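Local coordinates for protein neurotoxin (Clostridium botulinum, PDB 2QN0) that probably cleaves SNARE proteins, as the zinc-dependent protease light chain of botulinum neurotoxin serotype C1, at residues 281-284 and 285-289; 408-411 and 412-415; 310-313 and 314-317; 293-296 and 297-300. One frame throughout, in Å; residues are numbered along the deposited sequence.

Interaction 1 of 4, residues 281-284 and 285-289; sequences IPKS and ARKYF
K283 lies over one face of the R286 guanidinium, its CA 3.8 Å from R286 CZ, while the carbonyl oxygen of I281 comes up at the edge of the same group, close to its plane. That edge approach makes a nearly straight bond: R286 NE to I281 O is 2.9 Å with 164° at the hydrogen. A weak second bond from R286 NH2, 3.3 Å, reaches the same I281 O, and NH2 also has a long, weak ion pair with D279. The arginine chain gets there by running extended past CG and then bending at chi3 (-101°), while its CG packs on I281 CG2 at 3.5 Å. All this happens at the start of helix 283-304, where P282 is the N-cap residue and P282 O takes R286 N at 2.9 Å, plus a weak bond from A285 N. The first regular turns follow, K287 N to K283 O and Y288 N to S284 O. K283 and K287 run side by side, pointing the same way, and their NZ atoms come within 3.8 Å, probably with some mutual repulsion. On the inner side, I281 rests on Y267 and I270 of helix 267-273, and its CG2 meets A285 CB at 4.0 Å.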
loop_
_atom_site.group_PDB
_atom_site.type_symbol
_atom_site.label_atom_id
_atom_site.label_comp_id
_atom_site.label_asym_id
_atom_site.label_seq_id
_atom_site.Cartn_x
_atom_site.Cartn_y
_atom_site.Cartn_z
ATOM N N ILE A 281 -8.448 6.619 -19.252
ATOM C CA ILE A 281 -7.960 5.405 -19.904
ATOM C C ILE A 281 -8.983 5.042 -20.981
ATOM O O ILE A 281 -10.172 4.920 -20.691
ATOM C CB ILE A 281 -7.872 4.216 -18.926
ATOM C CG1 ILE A 281 -6.964 4.569 -17.744
ATOM C CG2 ILE A 281 -7.318 2.985 -19.652
ATOM C CD1 ILE A 281 -6.941 3.499 -16.666
ATOM N N PRO A 282 -8.534 4.870 -22.235
ATOM C CA PRO A 282 -9.469 4.520 -23.312
ATOM C C PRO A 282 -10.307 3.306 -22.915
ATOM O O PRO A 282 -9.774 2.310 -22.429
ATOM C CB PRO A 282 -8.540 4.227 -24.489
ATOM C CG PRO A 282 -7.384 5.156 -24.239
ATOM C CD PRO A 282 -7.157 4.984 -22.747
ATOM N N LYS A 283 -11.616 3.389 -23.121
ATOM C CA LYS A 283 -12.502 2.293 -22.754
ATOM C C LYS A 283 -12.016 0.954 -23.303
ATOM O O LYS A 283 -12.084 -0.069 -22.618
ATOM C CB LYS A 283 -13.925 2.580 -23.246
ATOM C CG LYS A 283 -14.967 1.600 -22.728
ATOM C CD LYS A 283 -16.370 2.025 -23.128
ATOM C CE LYS A 283 -17.414 1.069 -22.577
ATOM N NZ LYS A 283 -17.348 0.981 -21.091
ATOM N N SER A 284 -11.519 0.960 -24.535
ATOM C CA SER A 284 -11.030 -0.266 -25.157
ATOM C C SER A 284 -9.811 -0.825 -24.423
ATOM O O SER A 284 -9.622 -2.042 -24.356
ATOM C CB SER A 284 -10.692 -0.015 -26.632
ATOM O OG SER A 284 -9.734 1.017 -26.769
ATOM N N ALA A 285 -8.985 0.062 -23.875
ATOM C CA ALA A 285 -7.801 -0.364 -23.128
ATOM C C ALA A 285 -8.228 -0.913 -21.763
ATOM O O ALA A 285 -7.670 -1.902 -21.281
ATOM C CB ALA A 285 -6.835 0.807 -22.947
ATOM N N ARG A 286 -9.208 -0.270 -21.134
ATOM C CA ARG A 286 -9.693 -0.750 -19.841
ATOM C C ARG A 286 -10.219 -2.175 -20.011
ATOM O O ARG A 286 -9.926 -3.058 -19.205
ATOM C CB ARG A 286 -10.819 0.143 -19.315
ATOM C CG ARG A 286 -10.351 1.473 -18.737
ATOM C CD ARG A 286 -11.539 2.258 -18.212
ATOM N NE ARG A 286 -11.943 3.301 -19.148
ATOM C CZ ARG A 286 -13.186 3.745 -19.280
ATOM N NH1 ARG A 286 -14.160 3.234 -18.541
ATOM N NH2 ARG A 286 -13.452 4.710 -20.147
ATOM N N LYS A 287 -10.998 -2.392 -21.068
ATOM C CA LYS A 287 -11.558 -3.712 -21.346
ATOM C C LYS A 287 -10.450 -4.723 -21.615
ATOM O O LYS A 287 -10.521 -5.870 -21.171
ATOM C CB LYS A 287 -12.495 -3.648 -22.557
ATOM C CG LYS A 287 -13.751 -2.821 -22.339
ATOM C CD LYS A 287 -14.650 -3.434 -21.280
ATOM C CE LYS A 287 -15.918 -2.616 -21.100
ATOM N NZ LYS A 287 -16.691 -2.509 -22.370
ATOM N N TYR A 288 -9.429 -4.293 -22.350
ATOM C CA TYR A 288 -8.296 -5.150 -22.675
ATOM C C TYR A 288 -7.628 -5.700 -21.410
ATOM O O TYR A 288 -7.412 -6.904 -21.280
ATOM C CB TYR A 288 -7.274 -4.360 -23.494
ATOM C CG TYR A 288 -5.960 -5.070 -23.707
ATOM C CD1 TYR A 288 -5.835 -6.088 -24.653
ATOM C CD2 TYR A 288 -4.838 -4.738 -22.945
ATOM C CE1 TYR A 288 -4.626 -6.756 -24.832
ATOM C CE2 TYR A 288 -3.632 -5.401 -23.114
ATOM C CZ TYR A 288 -3.529 -6.407 -24.057
ATOM O OH TYR A 288 -2.331 -7.059 -24.220
ATOM N N PHE A 289 -7.298 -4.819 -20.472
ATOM C CA PHE A 289 -6.649 -5.276 -19.248
ATOM C C PHE A 289 -7.558 -6.141 -18.389
ATOM O O PHE A 289 -7.091 -7.070 -17.733
ATOM C CB PHE A 289 -6.114 -4.079 -18.458
ATOM C CG PHE A 289 -4.942 -3.417 -19.121
ATOM C CD1 PHE A 289 -3.738 -4.096 -19.258
ATOM C CD2 PHE A 289 -5.060 -2.143 -19.664
ATOM C CE1 PHE A 289 -2.667 -3.518 -19.934
ATOM C CE2 PHE A 289 -3.995 -1.558 -20.340
ATOM C CZ PHE A 289 -2.797 -2.250 -20.476
#

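Interaction 2 of 4, residues 408-411 and 412-415; sequences VLFM and GQNL
From F410 the backbone winds through two successive i-to-i+3 bonds, Q413 N to F410 O at 2.9 Å and N414 N to M411 O at 3.0 Å; both N-H groups approach from above the carbonyl plane, N414 N more steeply onto M411 O. Among the side chains, F410 and Q413 run alongside one another in the same direction, with the ring and the amide turned almost perpendicular, 89° apart. Their touch is light: Q413 OE1 sits 4.1 Å from F410 CD1. The polar end of Q413 is held by other parts of the chain, OE1 by the amide of N400 and NE2 by the carbonyls of Q370 and C220, so this buried amide is well satisfied and its rotation is fixed from both ends. N414 folds back over the turn, its CB 3.3 Å from M411 O. With CG anti to the backbone N (chi1 -167°), the amide swings toward L409, where water 1 bridges the gap: it donates to L409 O at 2.7 Å and accepts from N414 ND2 at 3.0 Å. ND2 is also bonded to the hydroxyl of S217, and OD1 takes the backbone N-H of S416, closing an Asx turn. L409 and F410 both have left-handed backbone angles, and M411 N bonds back to V408 O. A left-handed beta turn close to type I'/III', V408 to M411, thus leads directly into a short right-handed 3-10 turn, in the long loop between strands 383-384 and 422-423, packed against strand 219-220.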
loop_
_atom_site.group_PDB
_atom_site.type_symbol
_atom_site.label_atom_id
_atom_site.label_comp_id
_atom_site.label_asym_id
_atom_site.label_seq_id
_atom_site.Cartn_x
_atom_site.Cartn_y
_atom_site.Cartn_z
ATOM N N VAL A 408 -16.503 21.911 10.979
ATOM C CA VAL A 408 -17.290 22.569 9.943
ATOM C C VAL A 408 -16.440 22.844 8.706
ATOM O O VAL A 408 -15.333 23.371 8.803
ATOM C CB VAL A 408 -17.885 23.906 10.449
ATOM C CG1 VAL A 408 -18.718 24.557 9.356
ATOM C CG2 VAL A 408 -18.747 23.653 11.682
ATOM N N LEU A 409 -16.972 22.475 7.545
ATOM C CA LEU A 409 -16.287 22.668 6.271
ATOM C C LEU A 409 -14.826 22.227 6.283
ATOM O O LEU A 409 -13.948 22.921 5.765
ATOM C CB LEU A 409 -16.392 24.132 5.828
ATOM C CG LEU A 409 -17.819 24.611 5.529
ATOM C CD1 LEU A 409 -17.801 26.067 5.094
ATOM C CD2 LEU A 409 -18.434 23.740 4.444
ATOM N N PHE A 410 -14.574 21.072 6.889
ATOM C CA PHE A 410 -13.234 20.498 6.941
ATOM C C PHE A 410 -12.145 21.442 7.446
ATOM O O PHE A 410 -10.991 21.337 7.034
ATOM C CB PHE A 410 -12.864 19.989 5.541
ATOM C CG PHE A 410 -13.971 19.227 4.873
ATOM C CD1 PHE A 410 -14.257 17.918 5.247
ATOM C CD2 PHE A 410 -14.767 19.837 3.909
ATOM C CE1 PHE A 410 -15.323 17.229 4.673
ATOM C CE2 PHE A 410 -15.836 19.157 3.329
ATOM C CZ PHE A 410 -16.114 17.848 3.713
ATOM N N MET A 411 -12.496 22.354 8.348
ATOM C CA MET A 411 -11.511 23.294 8.872
ATOM C C MET A 411 -10.275 22.635 9.471
ATOM O O MET A 411 -9.189 23.218 9.461
ATOM C CB MET A 411 -12.154 24.217 9.913
ATOM C CG MET A 411 -12.725 25.486 9.321
ATOM S SD MET A 411 -13.399 26.586 10.578
ATOM C CE MET A 411 -15.124 26.570 10.130
ATOM N N GLY A 412 -10.431 21.421 9.993
ATOM C CA GLY A 412 -9.294 20.728 10.576
ATOM C C GLY A 412 -8.185 20.469 9.568
ATOM O O GLY A 412 -7.010 20.358 9.929
ATOM N N GLN A 413 -8.564 20.368 8.296
ATOM C CA GLN A 413 -7.605 20.118 7.221
ATOM C C GLN A 413 -7.186 21.405 6.518
ATOM O O GLN A 413 -6.332 21.386 5.630
ATOM C CB GLN A 413 -8.216 19.171 6.190
ATOM C CG GLN A 413 -8.391 17.742 6.663
ATOM C CD GLN A 413 -9.148 16.909 5.651
ATOM O OE1 GLN A 413 -10.366 16.742 5.750
ATOM N NE2 GLN A 413 -8.433 16.405 4.652
ATOM N N ASN A 414 -7.790 22.519 6.924
ATOM C CA ASN A 414 -7.509 23.827 6.339
ATOM C C ASN A 414 -6.250 24.426 6.966
ATOM O O ASN A 414 -6.243 24.774 8.151
ATOM C CB ASN A 414 -8.712 24.744 6.573
ATOM C CG ASN A 414 -8.655 26.009 5.747
ATOM O OD1 ASN A 414 -7.618 26.655 5.663
ATOM N ND2 ASN A 414 -9.781 26.375 5.141
ATOM N N LEU A 415 -5.192 24.557 6.169
ATOM C CA LEU A 415 -3.922 25.084 6.661
ATOM C C LEU A 415 -3.983 26.414 7.404
ATOM O O LEU A 415 -3.240 26.621 8.360
ATOM C CB LEU A 415 -2.910 25.205 5.516
ATOM C CG LEU A 415 -2.069 23.965 5.198
ATOM C CD1 LEU A 415 -2.976 22.799 4.873
ATOM C CD2 LEU A 415 -1.134 24.265 4.032
HETATM O O HOH W 1 -12.569 25.282 5.501
#

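Interaction 3 of 4, residues 310-313 and 314-317; sequences ANPS and SFNK
A 3-10 turn entered through a cis-proline carries the chain away from the end of strand 309-311 toward helix 319-330. The peptide before P312 is cis, and the proline carbonyl opens the turn: F315 N bonds to P312 O at 3.0 Å, and N316 N to S313 O at 2.8 Å. The F315 side chain leans back over the start of the turn. Its ring presents an edge to the proline, CD2 lying 3.6 Å from P312 CD, and the two groups cross at a slant. Nearer the backbone, F315 CB rests on A310 CB at 3.8 Å, and beyond the turn the ring stacks with F129, just past the partner strand 126-128. N316 ties the turn back to the strand: with its CG beside its own backbone N (chi1 -76°), the amide reaches across and OD1 accepts the A310 N-H, with A310 N 2.8 Å from N316 OD1. The N-H...O angle of 134° makes this bond noticeably bent. On the solvent side K317 curls back over the turn, bent at chi3 and chi4, and its NZ donates to S314 O. Water 2 completes the grip, donating to S313 O at 2.9 Å and accepting from both K317 N and K317 NZ.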
loop_
_atom_site.group_PDB
_atom_site.type_symbol
_atom_site.label_atom_id
_atom_site.label_comp_id
_atom_site.label_asym_id
_atom_site.label_seq_id
_atom_site.Cartn_x
_atom_site.Cartn_y
_atom_site.Cartn_z
ATOM N N ALA A 310 3.775 -29.738 -3.648
ATOM C CA ALA A 310 4.011 -28.419 -3.078
ATOM C C ALA A 310 5.440 -28.263 -2.581
ATOM O O ALA A 310 6.098 -29.243 -2.223
ATOM C CB ALA A 310 3.035 -28.171 -1.934
ATOM N N ASN A 311 5.912 -27.022 -2.570
ATOM C CA ASN A 311 7.256 -26.706 -2.105
ATOM C C ASN A 311 7.167 -25.596 -1.059
ATOM O O ASN A 311 6.553 -24.558 -1.302
ATOM C CB ASN A 311 8.126 -26.236 -3.273
ATOM C CG ASN A 311 9.508 -25.798 -2.831
ATOM O OD1 ASN A 311 10.280 -26.593 -2.294
ATOM N ND2 ASN A 311 9.826 -24.524 -3.047
ATOM N N PRO A 312 7.742 -25.818 0.134
ATOM C CA PRO A 312 8.452 -27.039 0.534
ATOM C C PRO A 312 7.492 -28.216 0.725
ATOM O O PRO A 312 6.277 -28.028 0.803
ATOM C CB PRO A 312 9.145 -26.624 1.832
ATOM C CG PRO A 312 8.210 -25.613 2.403
ATOM C CD PRO A 312 7.832 -24.793 1.189
ATOM N N SER A 313 8.050 -29.423 0.801
ATOM C CA SER A 313 7.264 -30.647 0.954
ATOM C C SER A 313 6.296 -30.667 2.129
ATOM O O SER A 313 5.256 -31.324 2.070
ATOM C CB SER A 313 8.199 -31.856 1.060
ATOM O OG SER A 313 8.941 -32.023 -0.132
ATOM N N SER A 314 6.638 -29.961 3.199
ATOM C CA SER A 314 5.779 -29.925 4.374
ATOM C C SER A 314 4.371 -29.424 4.041
ATOM O O SER A 314 3.427 -29.665 4.792
ATOM C CB SER A 314 6.411 -29.046 5.455
ATOM O OG SER A 314 6.724 -27.762 4.949
ATOM N N PHE A 315 4.232 -28.738 2.910
ATOM C CA PHE A 315 2.936 -28.212 2.487
ATOM C C PHE A 315 2.101 -29.225 1.700
ATOM O O PHE A 315 0.920 -28.996 1.449
ATOM C CB PHE A 315 3.135 -26.947 1.638
ATOM C CG PHE A 315 3.322 -25.693 2.447
ATOM C CD1 PHE A 315 2.224 -25.017 2.965
ATOM C CD2 PHE A 315 4.596 -25.190 2.693
ATOM C CE1 PHE A 315 2.388 -23.852 3.720
ATOM C CE2 PHE A 315 4.772 -24.027 3.446
ATOM C CZ PHE A 315 3.663 -23.358 3.958
ATOM N N ASN A 316 2.703 -30.346 1.313
ATOM C CA ASN A 316 1.960 -31.350 0.551
ATOM C C ASN A 316 0.657 -31.770 1.219
ATOM O O ASN A 316 -0.373 -31.899 0.558
ATOM C CB ASN A 316 2.820 -32.594 0.296
ATOM C CG ASN A 316 3.852 -32.378 -0.793
ATOM O OD1 ASN A 316 3.551 -31.808 -1.842
ATOM N ND2 ASN A 316 5.071 -32.849 -0.559
ATOM N N LYS A 317 0.694 -31.981 2.531
ATOM C CA LYS A 317 -0.500 -32.406 3.250
ATOM C C LYS A 317 -1.558 -31.306 3.358
ATOM O O LYS A 317 -2.682 -31.563 3.787
ATOM C CB LYS A 317 -0.122 -32.897 4.652
ATOM C CG LYS A 317 0.279 -31.793 5.615
ATOM C CD LYS A 317 0.686 -32.355 6.974
ATOM C CE LYS A 317 2.086 -32.943 6.941
ATOM N NZ LYS A 317 3.123 -31.891 6.712
HETATM O O HOH W 2 3.392 -32.694 3.785
#

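Interaction 4 of 4, residues 293-296 and 297-300; sequences ALDY and YRSI
This is a turn-to-turn contact in the middle of helix 283-304, where one side of the helix is buried against the protein and another carries charged side chains. Four successive i-to-i+4 backbone bonds run through it, beginning with Y297 N to A293 O (2.9 Å) and ending with I300 N to Y296 O (3.1 Å). On the outer side R298 stretches from CG to NE back along the helix, crossing both L294 and D295. L294 CD1 lies over one face of the guanidinium, and L294 CG is 3.9 Å from R298 NE. D295 OD1 sits near the guanidinium edge, 4.4 Å from R298 NE and too far for a salt bridge, with carboxylate and guanidinium 47° apart. Water 3 fills the role of go-between: it donates to D295 OD1 at 2.8 Å and lies in the guanidinium plane beside R298 NE, though the modelled spacing there is so short that its details are doubtful. On the buried side, Y297 has its CG beside the backbone N (chi1 -88°), which lays the ring back along the previous turn, CD1 3.3 Å from A293 O. Its hydroxyl bonds to the carbonyl of Y239, and its ring meets Y330 and F347 edge-to-face. With A293 and L294 also resting on it, this is the pattern of an amphipathic helix packed against helix 344-357, its charged residues turned outward.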
loop_
_atom_site.group_PDB
_atom_site.type_symbol
_atom_site.label_atom_id
_atom_site.label_comp_id
_atom_site.label_asym_id
_atom_site.label_seq_id
_atom_site.Cartn_x
_atom_site.Cartn_y
_atom_site.Cartn_z
ATOM N N ALA A 293 -6.798 -10.005 -17.435
ATOM C CA ALA A 293 -6.854 -10.507 -16.063
ATOM C C ALA A 293 -7.723 -11.761 -16.014
ATOM O O ALA A 293 -7.379 -12.740 -15.351
ATOM C CB ALA A 293 -7.420 -9.434 -15.130
ATOM N N LEU A 294 -8.851 -11.735 -16.714
ATOM C CA LEU A 294 -9.735 -12.897 -16.733
ATOM C C LEU A 294 -9.002 -14.118 -17.288
ATOM O O LEU A 294 -9.156 -15.225 -16.767
ATOM C CB LEU A 294 -10.990 -12.606 -17.567
ATOM C CG LEU A 294 -12.002 -13.750 -17.714
ATOM C CD1 LEU A 294 -12.437 -14.262 -16.343
ATOM C CD2 LEU A 294 -13.202 -13.254 -18.500
ATOM N N ASP A 295 -8.201 -13.927 -18.333
ATOM C CA ASP A 295 -7.457 -15.048 -18.908
ATOM C C ASP A 295 -6.439 -15.585 -17.915
ATOM O O ASP A 295 -6.212 -16.794 -17.844
ATOM C CB ASP A 295 -6.740 -14.646 -20.200
ATOM C CG ASP A 295 -7.691 -14.514 -21.376
ATOM O OD1 ASP A 295 -8.652 -15.309 -21.457
ATOM O OD2 ASP A 295 -7.466 -13.628 -22.228
ATOM N N TYR A 296 -5.813 -14.692 -17.153
ATOM C CA TYR A 296 -4.845 -15.134 -16.156
ATOM C C TYR A 296 -5.578 -15.907 -15.062
ATOM O O TYR A 296 -5.040 -16.864 -14.503
ATOM C CB TYR A 296 -4.097 -13.939 -15.550
ATOM C CG TYR A 296 -2.974 -13.409 -16.417
ATOM C CD1 TYR A 296 -1.937 -14.242 -16.838
ATOM C CD2 TYR A 296 -2.928 -12.065 -16.786
ATOM C CE1 TYR A 296 -0.880 -13.747 -17.607
ATOM C CE2 TYR A 296 -1.878 -11.559 -17.551
ATOM C CZ TYR A 296 -0.858 -12.403 -17.957
ATOM O OH TYR A 296 0.182 -11.903 -18.707
ATOM N N TYR A 297 -6.805 -15.494 -14.759
ATOM C CA TYR A 297 -7.600 -16.176 -13.740
ATOM C C TYR A 297 -7.990 -17.568 -14.226
ATOM O O TYR A 297 -8.022 -18.518 -13.446
ATOM C CB TYR A 297 -8.860 -15.367 -13.400
ATOM C CG TYR A 297 -8.661 -14.333 -12.304
ATOM C CD1 TYR A 297 -7.445 -13.655 -12.165
ATOM C CD2 TYR A 297 -9.692 -14.029 -11.413
ATOM C CE1 TYR A 297 -7.261 -12.699 -11.155
ATOM C CE2 TYR A 297 -9.520 -13.071 -10.405
ATOM C CZ TYR A 297 -8.304 -12.414 -10.285
ATOM O OH TYR A 297 -8.136 -11.471 -9.296
ATOM N N ARG A 298 -8.291 -17.693 -15.516
ATOM C CA ARG A 298 -8.655 -18.991 -16.070
ATOM C C ARG A 298 -7.464 -19.930 -15.963
ATOM O O ARG A 298 -7.622 -21.117 -15.677
ATOM C CB ARG A 298 -9.085 -18.853 -17.536
ATOM C CG ARG A 298 -10.429 -18.169 -17.717
ATOM C CD ARG A 298 -10.775 -18.014 -19.195
ATOM N NE ARG A 298 -12.026 -17.283 -19.390
ATOM C CZ ARG A 298 -13.228 -17.749 -19.065
ATOM N NH1 ARG A 298 -13.356 -18.955 -18.525
ATOM N NH2 ARG A 298 -14.306 -17.005 -19.275
ATOM N N SER A 299 -6.268 -19.397 -16.194
ATOM C CA SER A 299 -5.059 -20.203 -16.101
ATOM C C SER A 299 -4.854 -20.665 -14.654
ATOM O O SER A 299 -4.373 -21.773 -14.413
ATOM C CB SER A 299 -3.848 -19.400 -16.579
ATOM O OG SER A 299 -2.674 -20.192 -16.553
ATOM N N ILE A 300 -5.219 -19.813 -13.697
ATOM C CA ILE A 300 -5.091 -20.158 -12.279
ATOM C C ILE A 300 -6.072 -21.283 -11.941
ATOM O O ILE A 300 -5.723 -22.231 -11.237
ATOM C CB ILE A 300 -5.397 -18.939 -11.364
ATOM C CG1 ILE A 300 -4.298 -17.883 -11.507
ATOM C CG2 ILE A 300 -5.535 -19.390 -9.910
ATOM C CD1 ILE A 300 -2.933 -18.359 -11.105
HETATM O O HOH W 3 -11.382 -15.341 -20.855
#

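Interactions 1 and 4 share helix 283-304, their centres about 17 Å apart: the first sits at its exposed start, the second further along, where half the touching residues are buried. At the helix start an arginine binds a carbonyl directly; mid-helix D295 holds a water that probably mediates to R298, the two charges lying beyond salt-bridge distance, and aromatic packing takes the inner side. Interaction 3 follows down the chain on strand 309-311, again at the surface, with an asparagine tying turn to strand. Interaction 2 stands apart, on the opposite side of the chain's centre from 3 and 4, and is buried: the Q413 amide finds its partners far along the chain, while N414 is shared between S217, a water and its own loop.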